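Local coordinates for inactivation-no-after-potential D protein (Drosophila melanogaster, PDB 5F67), which acts as a scaffold protein whose third PDZ domain specifically binds the tail of the TRP channel, at residues 37-42 and 51-56; 71-76 and 100-105. All coordinates share one frame; numbering follows the deposited sequence.

Contact 1 (37-42 and 51-56); sequences IMVIYG and IFISDL
I40 lays its CG2 methyl against S54 CB at 3.6 Å; with chi1 at 55°, CG2 stands anti to the carbonyl carbon, and both CG1 and CG2 rest on S54 CB. S54 is brought there by a classic beta bulge, in which it and D55 together face M38, whose carbonyl oxygen accepts S54 N at 2.8 Å in an almost straight bond, the donor lying above the carbonyl plane, and D55 N in a weak one. The bulge is completed by M38 N, which binds D55 O, and the thioether of M38 runs alongside the aspartate in the same direction, with SD 4.1 Å from D55 CB. At the other end I40 and F52 exchange two backbone bonds, while the ring of F52 receives G42 O at its edge, 3.5 Å from CE1. Apolar side chains meet elsewhere along the hairpin: I37 and I53 cross at about a right angle, their CD1 methyls 3.8 Å apart, I51 CG2 lies against V39 CB, and helix 86-95 covers V39 through T90 and L93. Strands 37-44 and 50-56 form the beta hairpin of the PDZ domain. Both carboxylate oxygens of D55 are engaged by the bound peptide, weakly at OD1, which also takes L56 N at 2.7 Å. These bonds probably hold the carboxylate in place, consistent with a polar contribution to recognition of the TRP tail beside the apolar one at I37.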
loop_
_atom_site.group_PDB
_atom_site.type_symbol
_atom_site.label_atom_id
_atom_site.label_comp_id
_atom_site.label_asym_id
_atom_site.label_seq_id
_atom_site.Cartn_x
_atom_site.Cartn_y
_atom_site.Cartn_z
ATOM N N ILE A 37 0.680 -6.927 -0.585
ATOM C CA ILE A 37 0.937 -6.131 0.616
ATOM C C ILE A 37 -0.036 -6.443 1.738
ATOM O O ILE A 37 -1.103 -7.020 1.512
ATOM C CB ILE A 37 0.807 -4.604 0.344
ATOM C CG1 ILE A 37 -0.593 -4.272 -0.204
ATOM C CG2 ILE A 37 1.895 -4.108 -0.611
ATOM C CD1 ILE A 37 -0.876 -2.750 -0.291
ATOM N N MET A 38 0.353 -6.056 2.953
ATOM C CA MET A 38 -0.579 -5.933 4.069
ATOM C C MET A 38 -0.406 -4.536 4.632
ATOM O O MET A 38 0.639 -3.902 4.427
ATOM C CB MET A 38 -0.290 -6.979 5.148
ATOM C CG MET A 38 -0.615 -8.380 4.702
ATOM S SD MET A 38 0.019 -9.579 5.862
ATOM C CE MET A 38 -0.444 -11.062 4.979
ATOM N N VAL A 39 -1.422 -4.030 5.327
ATOM C CA VAL A 39 -1.320 -2.707 5.907
ATOM C C VAL A 39 -1.767 -2.747 7.352
ATOM O O VAL A 39 -2.404 -3.712 7.797
ATOM C CB VAL A 39 -2.153 -1.644 5.134
ATOM C CG1 VAL A 39 -1.688 -1.545 3.670
ATOM C CG2 VAL A 39 -3.647 -1.984 5.182
ATOM N N ILE A 40 -1.396 -1.703 8.080
ATOM C CA ILE A 40 -1.893 -1.495 9.434
ATOM C C ILE A 40 -2.288 -0.038 9.563
ATOM O O ILE A 40 -1.866 0.817 8.763
ATOM C CB ILE A 40 -0.827 -1.842 10.503
ATOM C CG1 ILE A 40 0.464 -1.067 10.264
ATOM C CG2 ILE A 40 -0.549 -3.339 10.532
ATOM C CD1 ILE A 40 1.415 -1.114 11.452
ATOM N N TYR A 41 -3.118 0.257 10.552
ATOM C CA TYR A 41 -3.302 1.634 10.952
ATOM C C TYR A 41 -2.259 1.886 12.032
ATOM O O TYR A 41 -2.266 1.218 13.070
ATOM C CB TYR A 41 -4.707 1.867 11.527
ATOM C CG TYR A 41 -4.999 3.332 11.679
ATOM C CD1 TYR A 41 -5.738 4.020 10.718
ATOM C CD2 TYR A 41 -4.486 4.050 12.750
ATOM C CE1 TYR A 41 -5.984 5.392 10.845
ATOM C CE2 TYR A 41 -4.725 5.414 12.885
ATOM C CZ TYR A 41 -5.476 6.073 11.931
ATOM O OH TYR A 41 -5.708 7.426 12.060
ATOM N N GLY A 42 -1.362 2.834 11.792
ATOM C CA GLY A 42 -0.271 3.066 12.715
ATOM C C GLY A 42 0.096 4.527 12.850
ATOM O O GLY A 42 -0.667 5.421 12.472
ATOM N N ILE A 51 -2.320 5.060 7.433
ATOM C CA ILE A 51 -2.204 3.688 6.957
ATOM C C ILE A 51 -0.784 3.454 6.452
ATOM O O ILE A 51 -0.269 4.236 5.647
ATOM C CB ILE A 51 -3.189 3.426 5.799
ATOM C CG1 ILE A 51 -4.619 3.761 6.252
ATOM C CG2 ILE A 51 -3.082 1.978 5.306
ATOM C CD1 ILE A 51 -5.198 2.780 7.291
ATOM N N PHE A 52 -0.155 2.379 6.921
ATOM C CA PHE A 52 1.227 2.076 6.536
ATOM C C PHE A 52 1.348 0.659 6.009
ATOM O O PHE A 52 0.670 -0.250 6.477
ATOM C CB PHE A 52 2.166 2.250 7.735
ATOM C CG PHE A 52 2.231 3.660 8.247
ATOM C CD1 PHE A 52 1.297 4.124 9.166
ATOM C CD2 PHE A 52 3.218 4.528 7.801
ATOM C CE1 PHE A 52 1.346 5.429 9.633
ATOM C CE2 PHE A 52 3.282 5.842 8.273
ATOM C CZ PHE A 52 2.342 6.290 9.193
ATOM N N ILE A 53 2.208 0.463 5.016
ATOM C CA ILE A 53 2.508 -0.888 4.559
ATOM C C ILE A 53 3.198 -1.633 5.701
ATOM O O ILE A 53 4.176 -1.132 6.260
ATOM C CB ILE A 53 3.451 -0.875 3.339
ATOM C CG1 ILE A 53 2.866 -0.014 2.213
ATOM C CG2 ILE A 53 3.738 -2.306 2.858
ATOM C CD1 ILE A 53 1.520 -0.528 1.681
ATOM N N SER A 54 2.700 -2.823 6.042
ATOM C CA SER A 54 3.214 -3.569 7.191
ATOM C C SER A 54 3.895 -4.871 6.784
ATOM O O SER A 54 4.648 -5.456 7.559
ATOM C CB SER A 54 2.084 -3.864 8.174
ATOM O OG SER A 54 1.081 -4.657 7.561
ATOM N N ASP A 55 3.618 -5.340 5.572
ATOM C CA ASP A 55 4.303 -6.523 5.083
ATOM C C ASP A 55 4.256 -6.529 3.576
ATOM O O ASP A 55 3.455 -5.824 2.957
ATOM C CB ASP A 55 3.699 -7.813 5.671
ATOM C CG ASP A 55 4.714 -8.942 5.775
ATOM O OD1 ASP A 55 5.774 -8.876 5.113
ATOM O OD2 ASP A 55 4.460 -9.906 6.528
ATOM N N LEU A 56 5.133 -7.322 2.979
ATOM C CA LEU A 56 5.302 -7.313 1.537
ATOM C C LEU A 56 5.602 -8.743 1.142
ATOM O O LEU A 56 6.431 -9.401 1.780
ATOM C CB LEU A 56 6.473 -6.392 1.172
ATOM C CG LEU A 56 6.819 -6.182 -0.292
ATOM C CD1 LEU A 56 5.722 -5.386 -0.972
ATOM C CD2 LEU A 56 8.153 -5.450 -0.371
#

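Contact 2 (71-76 and 100-105); sequences DMLLAV and VTMILL
A75, the smallest side chain of its strand, makes the shallow spot over which I103 lies: CD1 of the isoleucine rests 3.8 Å from A75 CB, and CG1 follows at 4.0 Å. The CG2 branch of I103 turns the other way and meets L74, so that the forked side chain straddles two consecutive residues. L74 crosses I103 at about a right angle, and its CD1 reaches on to L105 CB at 3.9 Å, fitting between the isoleucine and the leucine. This packing follows from a classic beta bulge in which L74 and A75 both face I103; L74 N gives a 2.8 Å bond to I103 O, and A75 O receives I103 N. I17 of the short helix 17-20 covers L74, A75 and I103. Strands 72-76 and 99-105 are central neighbours in the antiparallel sheet of the PDZ fold, flanked by 79-80 and 25-30, and their other face looks into the core. There L73 CD1 is a knob held between L104 CD2, at 3.8 Å, and M102, whose CG lies anti to the carbonyl carbon (chi1 -66°) and whose extended chi2 carries SD to 4.1 Å from that methyl. Farther along, V76 CG1 abuts V100 CG1. D71 crosses L104 at about a right angle, OD2 lying 4.0 Å from L104 CD1; the buried carboxylate is held by T106 at OD1 and, at OD2, by a salt bridge to R25 and by K68 N.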
loop_
_atom_site.group_PDB
_atom_site.type_symbol
_atom_site.label_atom_id
_atom_site.label_comp_id
_atom_site.label_asym_id
_atom_site.label_seq_id
_atom_site.Cartn_x
_atom_site.Cartn_y
_atom_site.Cartn_z
ATOM N N ASP A 71 6.205 2.138 4.338
ATOM C CA ASP A 71 5.732 3.256 3.509
ATOM C C ASP A 71 4.348 3.695 3.966
ATOM O O ASP A 71 3.518 2.848 4.320
ATOM C CB ASP A 71 5.617 2.848 2.041
ATOM C CG ASP A 71 6.947 2.814 1.324
ATOM O OD1 ASP A 71 7.975 3.212 1.922
ATOM O OD2 ASP A 71 6.954 2.397 0.138
ATOM N N MET A 72 4.081 4.999 3.954
ATOM C CA MET A 72 2.724 5.468 4.261
ATOM C C MET A 72 1.901 5.442 2.982
ATOM O O MET A 72 2.363 5.896 1.940
ATOM C CB MET A 72 2.761 6.890 4.819
ATOM C CG MET A 72 1.434 7.391 5.391
ATOM S SD MET A 72 1.598 9.114 5.936
ATOM C CE MET A 72 0.004 9.323 6.755
ATOM N N LEU A 73 0.690 4.899 3.061
ATOM C CA LEU A 73 -0.205 4.802 1.911
ATOM C C LEU A 73 -1.133 6.010 1.893
ATOM O O LEU A 73 -1.960 6.188 2.806
ATOM C CB LEU A 73 -1.025 3.501 1.994
ATOM C CG LEU A 73 -2.068 3.331 0.891
ATOM C CD1 LEU A 73 -1.409 3.204 -0.478
ATOM C CD2 LEU A 73 -2.952 2.115 1.180
ATOM N N LEU A 74 -0.985 6.849 0.866
ATOM C CA LEU A 74 -1.669 8.139 0.830
ATOM C C LEU A 74 -2.875 8.173 -0.117
ATOM O O LEU A 74 -3.796 8.965 0.079
ATOM C CB LEU A 74 -0.674 9.243 0.466
ATOM C CG LEU A 74 0.522 9.322 1.422
ATOM C CD1 LEU A 74 1.585 10.270 0.879
ATOM C CD2 LEU A 74 0.071 9.788 2.784
ATOM N N ALA A 75 -2.873 7.321 -1.136
ATOM C CA ALA A 75 -4.045 7.182 -2.008
ATOM C C ALA A 75 -4.080 5.831 -2.697
ATOM O O ALA A 75 -3.036 5.223 -2.937
ATOM C CB ALA A 75 -4.071 8.292 -3.048
ATOM N N VAL A 76 -5.288 5.375 -3.015
ATOM C CA VAL A 76 -5.491 4.180 -3.833
ATOM C C VAL A 76 -6.341 4.618 -5.014
ATOM O O VAL A 76 -7.502 5.000 -4.825
ATOM C CB VAL A 76 -6.228 3.094 -3.050
ATOM C CG1 VAL A 76 -6.491 1.869 -3.950
ATOM C CG2 VAL A 76 -5.415 2.693 -1.828
ATOM N N VAL A 100 -3.426 -0.976 -10.127
ATOM C CA VAL A 100 -3.850 -0.178 -8.988
ATOM C C VAL A 100 -2.796 0.883 -8.741
ATOM O O VAL A 100 -1.612 0.572 -8.578
ATOM C CB VAL A 100 -4.035 -1.050 -7.729
ATOM C CG1 VAL A 100 -4.569 -0.202 -6.558
ATOM C CG2 VAL A 100 -4.982 -2.215 -8.021
ATOM N N THR A 101 -3.229 2.139 -8.758
ATOM C CA THR A 101 -2.340 3.269 -8.557
ATOM C C THR A 101 -2.261 3.510 -7.058
ATOM O O THR A 101 -3.292 3.648 -6.391
ATOM C CB THR A 101 -2.916 4.533 -9.198
ATOM O OG1 THR A 101 -3.151 4.306 -10.591
ATOM C CG2 THR A 101 -1.950 5.719 -9.021
ATOM N N MET A 102 -1.052 3.549 -6.513
ATOM C CA MET A 102 -0.915 3.887 -5.106
ATOM C C MET A 102 0.065 5.041 -4.953
ATOM O O MET A 102 1.080 5.094 -5.644
ATOM C CB MET A 102 -0.420 2.678 -4.315
ATOM C CG MET A 102 -1.429 1.528 -4.284
ATOM S SD MET A 102 -0.897 0.192 -3.198
ATOM C CE MET A 102 0.377 -0.587 -4.191
ATOM N N ILE A 103 -0.250 5.965 -4.052
ATOM C CA ILE A 103 0.691 7.019 -3.732
ATOM C C ILE A 103 1.285 6.634 -2.401
ATOM O O ILE A 103 0.560 6.402 -1.424
ATOM C CB ILE A 103 0.014 8.392 -3.608
ATOM C CG1 ILE A 103 -0.550 8.814 -4.971
ATOM C CG2 ILE A 103 1.025 9.429 -3.145
ATOM C CD1 ILE A 103 -1.288 10.140 -4.944
ATOM N N LEU A 104 2.610 6.552 -2.370
ATOM C CA LEU A 104 3.324 6.053 -1.203
ATOM C C LEU A 104 4.379 7.045 -0.756
ATOM O O LEU A 104 4.964 7.745 -1.571
ATOM C CB LEU A 104 4.015 4.732 -1.550
ATOM C CG LEU A 104 3.118 3.533 -1.864
ATOM C CD1 LEU A 104 3.944 2.401 -2.480
ATOM C CD2 LEU A 104 2.379 3.054 -0.612
ATOM N N LEU A 105 4.650 7.077 0.544
ATOM C CA LEU A 105 5.701 7.942 1.074
ATOM C C LEU A 105 6.665 7.108 1.908
ATOM O O LEU A 105 6.275 6.509 2.920
ATOM C CB LEU A 105 5.100 9.055 1.941
ATOM C CG LEU A 105 6.109 9.962 2.657
ATOM C CD1 LEU A 105 6.901 10.817 1.665
ATOM C CD2 LEU A 105 5.397 10.850 3.654
#

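How the contacts relate
Contacts 1 and 2, with centres 11 Å apart, follow one another along the chain and are joined where strand 50-56 meets D71 and the start of strand 72-76. Two probable backbone hydrogen bonds make the seam: I53 N lies 2.8 Å from D71 O, and I51 O the same distance from L73 N. Side chains reinforce it, F52 CE2 packing 3.6 Å from M72 CB, and I51 also touches L73. The hairpin of contact 1 carries residues that meet the bound peptide, among them I37, M38, D55 and L56. Contact 2 lies nearer the centre of the chain, its own centre about 3 Å from it against 8 Å for contact 1, and its bulge at L74-A75 has a counterpart in the S54-D55 bulge of the hairpin.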